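Sucrose 6(F)-phosphate phosphorylase (Thermoanaerobacterium thermosaccharolyticum DSM 571, PDB 6S9V) belongs to the alpha-amylase-type enzymes, a phosphorylase by name whose catalytic domain is built on a closed parallel beta/alpha barrel. Local coordinates at residues C308-P313 and E411-N416; D332-R337 and H358-T363; M15-K20 and G246-L251; E230-L235 and R266-Y271. All blocks are in the same frame, centred on the assembly; numbering follows the deposited sequence.

Interaction 1: C308-P313 and E411-N416; sequences CHDGIP and EGREIN. With SO4 (sulfate ion), chain E; SO4 (sulfate ion), chain I.
The carbonyl O of C308 lies 2.8 Å from ND2 of N416, the shortest approach between 308-313 and 411-416. N416 holds CG anti to its own backbone N (chi1 -173°), which sends the amide across the gap, its nitrogen leading. On its other side, C308 lays CB against the chain E sulfate. H309 grips that anion twice through a single oxygen: ND1 donates to O4 over 2.6 Å in a nearly straight bond, and the backbone N reaches the same O4 at 3.2 Å. The sulfate thus sits at the edge of the imidazole, in its plane. The carbonyl of H309 turns the other way, where a water 2.8 Å from H309 O also lies close to the backbone O of R413 and links the two. D310 follows, its CG 3.5 Å above one face of the H309 ring and offset toward the rim. Across the contact, OD1 of D310 comes no nearer than 4.4 Å to CD of R413, whose extended chain carries NH1 into a weak bond with O3 of the chain I sulfate. H309 NE2 and D310 OD1 both hydrogen-bond a bound BTB molecule. As in other alpha-amylase relatives, a His-Asp pair follows the seventh barrel strand, here 302-304. BTB and the two separately bound sulfates are probably crystallisation components, but such molecules often mark pockets, and this polar, partly water-mediated chemistry is consistent with a loop lining one.

Interaction 2: D332-R337 and H358-T363; sequences DICVQR and HQINCT. With SO4 (sulfate ion), chain D.
CB of C334, on the last turns of helix 324-336, meets CG2 of I360 at 3.6 Å, and this methyl-to-methylene touch is the main apolar contact between the two segments. The rotamer of I360 explains it: with chi1 at -57° the CG2 branch stands anti to the backbone N and is the one presented to the helix. C334 turns SG anti to its carbonyl carbon, so the sulfur lies farther from that methyl than CB does. One step on, C362 sends SG loosely toward the end of the helix, no closer than 4.3 Å to O of C334 and slightly farther from O of R337. R337 runs out extended, with CG2 of I333 3.3 Å above its guanidinium plane, over the centre, while NH1 bonds the carbonyl of A367. At the other end of the strand, H358 places NE2 2.7 Å from O3 of the chain D sulfate; the bond is almost straight (175°) and lies in the ring plane. The side chain of T363 caps the short helix 364-367. H358 and Q359 both face S342, forming a classic beta bulge in a small three-stranded antiparallel sheet with helix 324-336 packed against it.

Interaction 3: M15-K20 and G246-L251; sequences MALKNK and GIELLL
M15 and E248 meet with their side chains crossing obliquely: CG of the methionine lies 3.7 Å from OE2 of the glutamate, and SD stays near the other carboxylate oxygen, OE1. E248 points from its strand toward the loop 15-20, but its chain is sharply bent at chi2 (-90°), which brings the carboxylate against CG of M15. The methionine runs extended as far as SD, then turns at chi3 to carry its methyl onward. L17 completes the apolar part, with CD2 about 4.4 Å from CG of E248, so the aliphatic part of the glutamate faces the leucine while its charged end is next to the methionine. No direct hydrogen bond joins the two segments. Instead a water accepts from the backbone N of A16 and donates to OE2 of E248, at 3.3 Å on each side, a loose bridge suited to a contact at the surface. M15 and L17 also rest on L269 of the neighbouring strand. Behind E248, G246 is the positive-phi C-prime residue of a Schellman motif that ends helix 230-244, and the chain then enters strand 248-251, where E248 pairs through its backbone with K206 and V208. The contact therefore lies at the N-terminal end of the parallel strands, where the loop leading into the first strand, 22-25, crosses the base of a TIM barrel.

Interaction 4: E230-L235 and R266-Y271; sequences EIYEFL and RGFLIY
R266 lies over one face of the Y232 ring, and F268 meets that ring at its edge; together they join two parts of a TIM barrel, helix 230-244 and the turn that leads into strand 269-271. The contact divides into a buried hydrophobic part and a partly exposed arginine margin that is nevertheless close. In the buried part, CE2 of F268 lies near the plane of the Y232 ring, 3.9 Å from its CE1, and the far end of the same phenyl, CZ, is 3.7 Å from CB of L235. F268 is thus wedged between residues one helical turn apart, with L251 of the adjacent strand also touching it and K239 making a cation-pi contact. L263 of helix 257-265 touches both Y232 and L235. R266 forms the more open margin. Its chain is extended from CG to NE, with CG anti to the carbonyl carbon, and it runs across the tyrosine at about a right angle, CD coming within 3.4 Å of CE1 of Y232. G267 follows as the C-prime residue of the Schellman motif ending helix 257-265, turning the chain so that R266 and F268 address the same tyrosine from different directions. The cation-pi pair is centred, with CZ of R266 4.2 Å from the ring centroid and 9° off its normal. The planes are nevertheless 57° apart, and NH1 is the atom that dips to 3.2 Å above the middle of the Y232 ring.

Along the chain, the segments of interactions 3 and 4 alternate, and both contacts close before interaction 1 opens; interaction 2 is nested inside the loop that interaction 1 closes. Interactions 3 and 4, with centres 14 Å apart, share the barrel: strands 248-251 and 269-271 are neighbours, joined where L251 N meets L269 O. Interactions 1 and 2, with centres about 10 Å apart, share the small antiparallel sheet, in which strand 312-313 pairs with 357-361. The two groups are 25 to 31 Å apart by centres, without touching. One pair thus ties helix and loop to the barrel wall, the other joins a small sheet to helix 324-336 and to loops that hold bound sulfate and BTB in this crystal.

Interaction 1: C308-P313 and E411-N416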
# COMPACT_ATOMS: atom_id res chain seq x y z
N CYS A 308 5.49 -4.12 0.97
CA CYS A 308 4.07 -4.21 0.67
C CYS A 308 3.94 -5.02 -0.62
O CYS A 308 4.90 -5.66 -1.06
CB CYS A 308 3.44 -2.81 0.58
SG CYS A 308 3.99 -1.81 -0.82
N HIS A 309 2.76 -4.98 -1.25
CA HIS A 309 2.56 -5.79 -2.45
C HIS A 309 3.21 -5.19 -3.69
O HIS A 309 3.42 -5.91 -4.68
CB HIS A 309 1.07 -6.00 -2.71
CG HIS A 309 0.37 -4.77 -3.20
ND1 HIS A 309 0.08 -3.71 -2.38
CD2 HIS A 309 -0.11 -4.45 -4.42
CE1 HIS A 309 -0.55 -2.78 -3.07
NE2 HIS A 309 -0.67 -3.20 -4.32
N ASP A 310 3.56 -3.91 -3.65
CA ASP A 310 4.31 -3.26 -4.71
C ASP A 310 5.79 -3.26 -4.33
O ASP A 310 6.22 -3.98 -3.41
CB ASP A 310 3.76 -1.84 -4.94
CG ASP A 310 2.37 -1.85 -5.54
OD1 ASP A 310 2.03 -2.80 -6.27
OD2 ASP A 310 1.60 -0.90 -5.28
N GLY A 311 6.61 -2.49 -5.06
CA GLY A 311 8.03 -2.39 -4.77
C GLY A 311 8.37 -1.27 -3.81
O GLY A 311 7.53 -0.47 -3.40
N ILE A 312 9.65 -1.23 -3.44
CA ILE A 312 10.18 -0.21 -2.53
C ILE A 312 10.26 1.12 -3.26
O ILE A 312 10.96 1.22 -4.27
CB ILE A 312 11.55 -0.63 -1.98
CG1 ILE A 312 11.44 -1.97 -1.24
CG2 ILE A 312 12.10 0.45 -1.07
CD1 ILE A 312 12.78 -2.70 -1.09
N PRO A 313 9.56 2.17 -2.81
CA PRO A 313 9.52 3.41 -3.61
C PRO A 313 10.86 4.13 -3.68
O PRO A 313 11.59 4.21 -2.69
CB PRO A 313 8.48 4.27 -2.87
CG PRO A 313 7.62 3.29 -2.15
CD PRO A 313 8.56 2.19 -1.72
N GLU A 411 6.85 -11.24 -14.98
CA GLU A 411 6.32 -10.08 -14.26
C GLU A 411 7.24 -9.83 -13.07
O GLU A 411 7.24 -10.61 -12.11
CB GLU A 411 4.88 -10.30 -13.83
CG GLU A 411 3.91 -10.46 -14.99
CD GLU A 411 2.46 -10.42 -14.55
OE1 GLU A 411 2.18 -9.91 -13.45
OE2 GLU A 411 1.59 -10.90 -15.32
N GLY A 412 8.00 -8.74 -13.13
CA GLY A 412 8.99 -8.48 -12.11
C GLY A 412 8.41 -8.37 -10.72
O GLY A 412 9.05 -8.78 -9.74
N ARG A 413 7.19 -7.82 -10.59
CA ARG A 413 6.64 -7.62 -9.26
C ARG A 413 6.26 -8.92 -8.57
O ARG A 413 6.09 -8.93 -7.34
CB ARG A 413 5.41 -6.71 -9.30
CG ARG A 413 5.72 -5.24 -9.59
CD ARG A 413 4.45 -4.40 -9.57
NE ARG A 413 4.67 -3.06 -10.09
CZ ARG A 413 4.60 -2.74 -11.38
NH1 ARG A 413 4.32 -3.66 -12.29
NH2 ARG A 413 4.82 -1.49 -11.76
N GLU A 414 6.13 -10.01 -9.32
CA GLU A 414 5.87 -11.31 -8.72
C GLU A 414 7.03 -11.82 -7.88
O GLU A 414 6.86 -12.80 -7.14
CB GLU A 414 5.50 -12.33 -9.81
CG GLU A 414 4.00 -12.37 -10.14
CD GLU A 414 3.17 -13.09 -9.07
OE1 GLU A 414 3.60 -14.18 -8.64
OE2 GLU A 414 2.11 -12.56 -8.66
N ILE A 415 8.20 -11.15 -7.93
CA ILE A 415 9.33 -11.54 -7.09
C ILE A 415 8.95 -11.49 -5.62
O ILE A 415 9.51 -12.22 -4.79
CB ILE A 415 10.53 -10.61 -7.39
CG1 ILE A 415 11.83 -11.23 -6.88
CG2 ILE A 415 10.32 -9.24 -6.74
CD1 ILE A 415 13.06 -10.50 -7.40
N ASN A 416 7.99 -10.63 -5.27
CA ASN A 416 7.60 -10.34 -3.90
C ASN A 416 6.14 -10.73 -3.65
O ASN A 416 5.48 -10.17 -2.77
CB ASN A 416 7.83 -8.85 -3.62
CG ASN A 416 7.61 -8.47 -2.18
OD1 ASN A 416 8.05 -9.15 -1.26
ND2 ASN A 416 6.91 -7.35 -1.97
S SO4 E . -0.34 -2.30 0.59
O1 SO4 E . 0.58 -1.17 0.59
O2 SO4 E . -1.43 -2.03 -0.35
O3 SO4 E . -0.89 -2.50 1.93
O4 SO4 E . 0.35 -3.52 0.19
S SO4 I . 1.05 -5.17 -11.10
O1 SO4 I . 0.53 -4.25 -12.10
O2 SO4 I . 1.42 -4.42 -9.90
O3 SO4 I . 2.22 -5.87 -11.63
O4 SO4 I . 0.03 -6.16 -10.75
O HOH W 1 5.94 -6.76 -5.49

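Interaction 2: D332-R337 and H358-T363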
# COMPACT_ATOMS: atom_id res chain seq x y z
N ASP A 332 21.30 -0.16 -6.87
CA ASP A 332 22.26 -1.11 -7.42
C ASP A 332 22.55 -2.25 -6.44
O ASP A 332 22.72 -3.40 -6.85
CB ASP A 332 23.55 -0.39 -7.80
CG ASP A 332 23.40 0.45 -9.07
OD1 ASP A 332 22.40 0.28 -9.80
OD2 ASP A 332 24.29 1.28 -9.33
N ILE A 333 22.66 -1.93 -5.14
CA ILE A 333 22.88 -2.98 -4.15
C ILE A 333 21.69 -3.92 -4.09
O ILE A 333 21.85 -5.15 -4.01
CB ILE A 333 23.20 -2.37 -2.77
CG1 ILE A 333 24.59 -1.72 -2.81
CG2 ILE A 333 23.08 -3.43 -1.66
CD1 ILE A 333 24.92 -0.91 -1.58
N CYS A 334 20.47 -3.38 -4.13
CA CYS A 334 19.29 -4.25 -4.14
C CYS A 334 19.26 -5.13 -5.39
O CYS A 334 18.92 -6.31 -5.32
CB CYS A 334 18.01 -3.42 -4.04
SG CYS A 334 17.74 -2.70 -2.40
N VAL A 335 19.62 -4.56 -6.54
CA VAL A 335 19.62 -5.35 -7.77
C VAL A 335 20.70 -6.43 -7.73
O VAL A 335 20.49 -7.54 -8.24
CB VAL A 335 19.78 -4.42 -8.99
CG1 VAL A 335 19.99 -5.21 -10.26
CG2 VAL A 335 18.52 -3.55 -9.13
N GLN A 336 21.86 -6.14 -7.14
CA GLN A 336 22.84 -7.21 -6.93
C GLN A 336 22.30 -8.30 -6.02
O GLN A 336 22.74 -9.45 -6.10
CB GLN A 336 24.15 -6.67 -6.34
CG GLN A 336 25.06 -6.00 -7.34
CD GLN A 336 26.27 -5.40 -6.67
OE1 GLN A 336 26.35 -5.36 -5.44
NE2 GLN A 336 27.27 -5.05 -7.47
N ARG A 337 21.35 -7.96 -5.15
CA ARG A 337 20.74 -8.92 -4.24
C ARG A 337 19.48 -9.54 -4.82
O ARG A 337 18.68 -10.11 -4.07
CB ARG A 337 20.44 -8.25 -2.89
CG ARG A 337 21.73 -7.87 -2.17
CD ARG A 337 21.53 -6.98 -0.96
NE ARG A 337 22.83 -6.60 -0.44
CZ ARG A 337 23.03 -5.86 0.65
NH1 ARG A 337 22.00 -5.41 1.36
NH2 ARG A 337 24.27 -5.58 1.03
N HIS A 358 11.25 3.92 -10.42
CA HIS A 358 10.03 4.16 -9.66
C HIS A 358 10.02 3.33 -8.38
O HIS A 358 9.79 3.86 -7.29
CB HIS A 358 8.82 3.83 -10.56
CG HIS A 358 7.49 4.16 -9.96
ND1 HIS A 358 7.20 5.39 -9.41
CD2 HIS A 358 6.36 3.42 -9.86
CE1 HIS A 358 5.95 5.39 -8.98
NE2 HIS A 358 5.42 4.21 -9.24
N GLN A 359 10.29 2.03 -8.50
CA GLN A 359 10.26 1.13 -7.35
C GLN A 359 11.26 0.00 -7.53
O GLN A 359 11.58 -0.40 -8.65
CB GLN A 359 8.85 0.56 -7.14
CG GLN A 359 7.84 1.61 -6.74
CD GLN A 359 6.42 1.10 -6.65
OE1 GLN A 359 6.15 -0.09 -6.87
NE2 GLN A 359 5.50 1.99 -6.31
N ILE A 360 11.75 -0.49 -6.39
CA ILE A 360 12.65 -1.64 -6.33
C ILE A 360 11.80 -2.86 -5.99
O ILE A 360 11.27 -2.97 -4.87
CB ILE A 360 13.75 -1.43 -5.27
CG1 ILE A 360 14.54 -0.16 -5.55
CG2 ILE A 360 14.67 -2.64 -5.22
CD1 ILE A 360 15.41 0.28 -4.37
N ASN A 361 11.69 -3.78 -6.93
CA ASN A 361 10.93 -5.02 -6.73
C ASN A 361 11.86 -6.08 -6.16
O ASN A 361 12.73 -6.60 -6.87
CB ASN A 361 10.32 -5.48 -8.05
CG ASN A 361 9.41 -4.45 -8.68
OD1 ASN A 361 8.67 -3.76 -7.98
ND2 ASN A 361 9.47 -4.32 -10.00
N CYS A 362 11.66 -6.42 -4.89
CA CYS A 362 12.60 -7.21 -4.09
C CYS A 362 11.92 -7.50 -2.76
O CYS A 362 11.26 -6.62 -2.22
CB CYS A 362 13.91 -6.43 -3.86
SG CYS A 362 15.33 -7.36 -3.21
N THR A 363 12.07 -8.73 -2.24
CA THR A 363 11.60 -8.93 -0.86
C THR A 363 12.50 -8.12 0.07
O THR A 363 13.68 -7.90 -0.21
CB THR A 363 11.58 -10.41 -0.45
OG1 THR A 363 12.91 -10.88 -0.19
CG2 THR A 363 10.92 -11.26 -1.52
S SO4 D . 1.79 4.02 -9.48
O1 SO4 D . 1.57 5.46 -9.28
O2 SO4 D . 2.15 3.74 -10.87
O3 SO4 D . 2.86 3.60 -8.60
O4 SO4 D . 0.57 3.29 -9.18

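Interaction 3: M15-K20 and G246-L251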
# COMPACT_ATOMS: atom_id res chain seq x y z
N MET A 15 -10.54 10.82 15.42
CA MET A 15 -9.81 9.69 14.85
C MET A 15 -8.97 9.01 15.93
O MET A 15 -8.09 9.64 16.52
CB MET A 15 -8.91 10.14 13.70
CG MET A 15 -8.32 8.97 12.94
SD MET A 15 -7.27 9.55 11.62
CE MET A 15 -5.83 10.03 12.57
N ALA A 16 -9.26 7.73 16.17
CA ALA A 16 -8.53 6.94 17.18
C ALA A 16 -8.41 5.52 16.63
O ALA A 16 -9.22 4.65 16.93
CB ALA A 16 -9.25 6.97 18.52
N LEU A 17 -7.34 5.27 15.89
CA LEU A 17 -7.14 3.97 15.28
C LEU A 17 -6.42 3.06 16.26
O LEU A 17 -5.67 3.52 17.12
CB LEU A 17 -6.34 4.08 13.99
CG LEU A 17 -7.05 4.86 12.87
CD1 LEU A 17 -6.06 5.18 11.77
CD2 LEU A 17 -8.23 4.06 12.33
N LYS A 18 -6.71 1.76 16.15
CA LYS A 18 -6.02 0.78 16.98
C LYS A 18 -4.54 0.79 16.64
O LYS A 18 -4.16 0.67 15.47
CB LYS A 18 -6.61 -0.60 16.73
CG LYS A 18 -6.17 -1.67 17.72
CD LYS A 18 -6.46 -3.08 17.19
CE LYS A 18 -7.94 -3.38 17.03
NZ LYS A 18 -8.15 -4.84 16.71
N ASN A 19 -3.70 0.91 17.66
CA ASN A 19 -2.26 1.04 17.45
C ASN A 19 -1.57 -0.32 17.58
O ASN A 19 -0.68 -0.52 18.42
CB ASN A 19 -1.67 2.05 18.43
CG ASN A 19 -0.20 2.32 18.16
OD1 ASN A 19 0.27 2.19 17.03
ND2 ASN A 19 0.54 2.69 19.20
N LYS A 20 -1.95 -1.25 16.72
CA LYS A 20 -1.38 -2.59 16.72
C LYS A 20 -0.90 -2.94 15.33
O LYS A 20 -1.36 -2.39 14.33
CB LYS A 20 -2.39 -3.63 17.23
CG LYS A 20 -2.81 -3.38 18.67
CD LYS A 20 -3.32 -4.63 19.36
CE LYS A 20 -3.79 -4.33 20.78
NZ LYS A 20 -2.86 -3.42 21.51
N GLY A 246 -19.07 4.69 8.76
CA GLY A 246 -18.10 4.26 9.75
C GLY A 246 -16.74 3.89 9.20
O GLY A 246 -16.02 3.12 9.84
N ILE A 247 -16.37 4.40 8.04
CA ILE A 247 -15.14 4.00 7.36
C ILE A 247 -14.15 5.16 7.34
O ILE A 247 -14.52 6.30 7.01
CB ILE A 247 -15.43 3.50 5.93
CG1 ILE A 247 -16.30 2.24 5.99
CG2 ILE A 247 -14.14 3.22 5.19
CD1 ILE A 247 -16.77 1.74 4.63
N GLU A 248 -12.89 4.88 7.67
CA GLU A 248 -11.80 5.82 7.48
C GLU A 248 -11.09 5.51 6.16
O GLU A 248 -10.98 4.34 5.78
CB GLU A 248 -10.79 5.73 8.63
CG GLU A 248 -11.33 6.08 10.01
CD GLU A 248 -11.19 7.56 10.37
OE1 GLU A 248 -10.70 8.35 9.53
OE2 GLU A 248 -11.59 7.93 11.49
N LEU A 249 -10.64 6.55 5.47
CA LEU A 249 -9.97 6.39 4.18
C LEU A 249 -8.46 6.45 4.35
O LEU A 249 -7.94 7.28 5.10
CB LEU A 249 -10.41 7.47 3.18
CG LEU A 249 -11.89 7.50 2.81
CD1 LEU A 249 -12.17 8.57 1.77
CD2 LEU A 249 -12.39 6.15 2.33
N LEU A 250 -7.76 5.55 3.66
CA LEU A 250 -6.30 5.54 3.59
C LEU A 250 -5.92 5.77 2.13
O LEU A 250 -6.24 4.96 1.26
CB LEU A 250 -5.75 4.20 4.10
CG LEU A 250 -4.26 3.91 3.96
CD1 LEU A 250 -3.39 5.01 4.52
CD2 LEU A 250 -3.97 2.57 4.66
N LEU A 251 -5.30 6.92 1.85
CA LEU A 251 -4.98 7.30 0.48
C LEU A 251 -3.62 6.75 0.08
O LEU A 251 -2.65 6.89 0.83
CB LEU A 251 -4.99 8.82 0.32
CG LEU A 251 -6.33 9.52 0.46
CD1 LEU A 251 -7.05 9.22 1.76
CD2 LEU A 251 -6.11 11.04 0.30
O HOH W 2 -10.93 5.94 14.00

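Interaction 4: E230-L235 and R266-Y271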
# COMPACT_ATOMS: atom_id res chain seq x y z
N GLU A 230 -9.08 20.24 -8.06
CA GLU A 230 -10.16 19.29 -8.33
C GLU A 230 -10.01 18.01 -7.50
O GLU A 230 -11.01 17.46 -7.02
CB GLU A 230 -10.20 18.95 -9.82
CG GLU A 230 -10.72 20.08 -10.71
CD GLU A 230 -9.65 21.09 -11.11
OE1 GLU A 230 -8.52 21.03 -10.59
OE2 GLU A 230 -9.95 21.94 -11.98
N ILE A 231 -8.79 17.52 -7.34
CA ILE A 231 -8.61 16.26 -6.61
C ILE A 231 -9.15 16.40 -5.19
O ILE A 231 -9.70 15.45 -4.63
CB ILE A 231 -7.13 15.84 -6.63
CG1 ILE A 231 -6.96 14.46 -5.98
CG2 ILE A 231 -6.25 16.85 -5.93
CD1 ILE A 231 -7.23 13.33 -6.90
N TYR A 232 -9.00 17.58 -4.58
CA TYR A 232 -9.44 17.74 -3.19
C TYR A 232 -10.96 17.78 -3.07
O TYR A 232 -11.51 17.40 -2.03
CB TYR A 232 -8.80 19.00 -2.60
CG TYR A 232 -7.45 18.71 -1.99
CD1 TYR A 232 -7.36 18.07 -0.77
CD2 TYR A 232 -6.28 19.03 -2.65
CE1 TYR A 232 -6.14 17.78 -0.21
CE2 TYR A 232 -5.04 18.74 -2.09
CZ TYR A 232 -4.99 18.11 -0.87
OH TYR A 232 -3.78 17.81 -0.27
N GLU A 233 -11.66 18.21 -4.12
CA GLU A 233 -13.11 18.15 -4.12
C GLU A 233 -13.61 16.71 -4.07
O GLU A 233 -14.58 16.40 -3.38
CB GLU A 233 -13.65 18.88 -5.35
CG GLU A 233 -13.19 20.32 -5.46
CD GLU A 233 -13.67 20.99 -6.73
OE1 GLU A 233 -14.87 20.87 -7.05
OE2 GLU A 233 -12.84 21.62 -7.42
N PHE A 234 -12.94 15.82 -4.81
CA PHE A 234 -13.28 14.40 -4.75
C PHE A 234 -12.90 13.80 -3.39
O PHE A 234 -13.67 13.06 -2.79
CB PHE A 234 -12.57 13.63 -5.86
CG PHE A 234 -12.77 12.15 -5.79
CD1 PHE A 234 -13.96 11.57 -6.21
CD2 PHE A 234 -11.78 11.33 -5.27
CE1 PHE A 234 -14.15 10.21 -6.13
CE2 PHE A 234 -11.97 9.96 -5.20
CZ PHE A 234 -13.16 9.40 -5.63
N LEU A 235 -11.69 14.10 -2.92
CA LEU A 235 -11.26 13.56 -1.63
C LEU A 235 -12.19 13.99 -0.51
O LEU A 235 -12.59 13.18 0.33
CB LEU A 235 -9.82 13.99 -1.33
CG LEU A 235 -8.74 13.37 -2.21
CD1 LEU A 235 -7.39 14.02 -1.93
CD2 LEU A 235 -8.66 11.86 -1.99
N ARG A 266 -3.98 18.25 5.84
CA ARG A 266 -5.41 18.47 5.64
C ARG A 266 -6.28 17.38 6.25
O ARG A 266 -7.50 17.43 6.08
CB ARG A 266 -5.69 18.61 4.14
CG ARG A 266 -5.14 19.91 3.58
CD ARG A 266 -5.50 20.12 2.13
NE ARG A 266 -5.13 21.47 1.70
CZ ARG A 266 -5.56 22.05 0.58
NH1 ARG A 266 -6.37 21.39 -0.23
NH2 ARG A 266 -5.18 23.28 0.29
N GLY A 267 -5.69 16.46 7.01
CA GLY A 267 -6.47 15.49 7.75
C GLY A 267 -6.72 14.16 7.07
O GLY A 267 -7.64 13.44 7.49
N PHE A 268 -5.96 13.82 6.03
CA PHE A 268 -6.08 12.54 5.35
C PHE A 268 -5.00 11.57 5.82
O PHE A 268 -3.84 11.95 5.98
CB PHE A 268 -5.99 12.71 3.83
CG PHE A 268 -7.13 13.50 3.24
CD1 PHE A 268 -8.33 12.88 2.92
CD2 PHE A 268 -7.00 14.85 3.00
CE1 PHE A 268 -9.38 13.61 2.38
CE2 PHE A 268 -8.04 15.58 2.46
CZ PHE A 268 -9.23 14.95 2.16
N LEU A 269 -5.39 10.32 6.03
CA LEU A 269 -4.42 9.26 6.29
C LEU A 269 -3.65 8.90 5.03
O LEU A 269 -4.22 8.80 3.94
CB LEU A 269 -5.12 8.01 6.84
CG LEU A 269 -5.82 8.16 8.19
CD1 LEU A 269 -6.76 7.01 8.47
CD2 LEU A 269 -4.76 8.23 9.28
N ILE A 270 -2.34 8.71 5.19
CA ILE A 270 -1.44 8.39 4.09
C ILE A 270 -0.56 7.21 4.47
O ILE A 270 -0.44 6.82 5.63
CB ILE A 270 -0.56 9.58 3.67
CG1 ILE A 270 0.35 10.01 4.83
CG2 ILE A 270 -1.42 10.75 3.19
CD1 ILE A 270 1.43 10.99 4.44
N TYR A 271 0.11 6.67 3.45
CA TYR A 271 1.15 5.68 3.64
C TYR A 271 2.51 6.36 3.77
O TYR A 271 2.80 7.32 3.07
CB TYR A 271 1.22 4.71 2.47
CG TYR A 271 0.14 3.66 2.43
CD1 TYR A 271 0.20 2.56 3.28
CD2 TYR A 271 -0.91 3.75 1.53
CE1 TYR A 271 -0.78 1.59 3.24
CE2 TYR A 271 -1.89 2.79 1.49
CZ TYR A 271 -1.82 1.70 2.34
OH TYR A 271 -2.79 0.74 2.31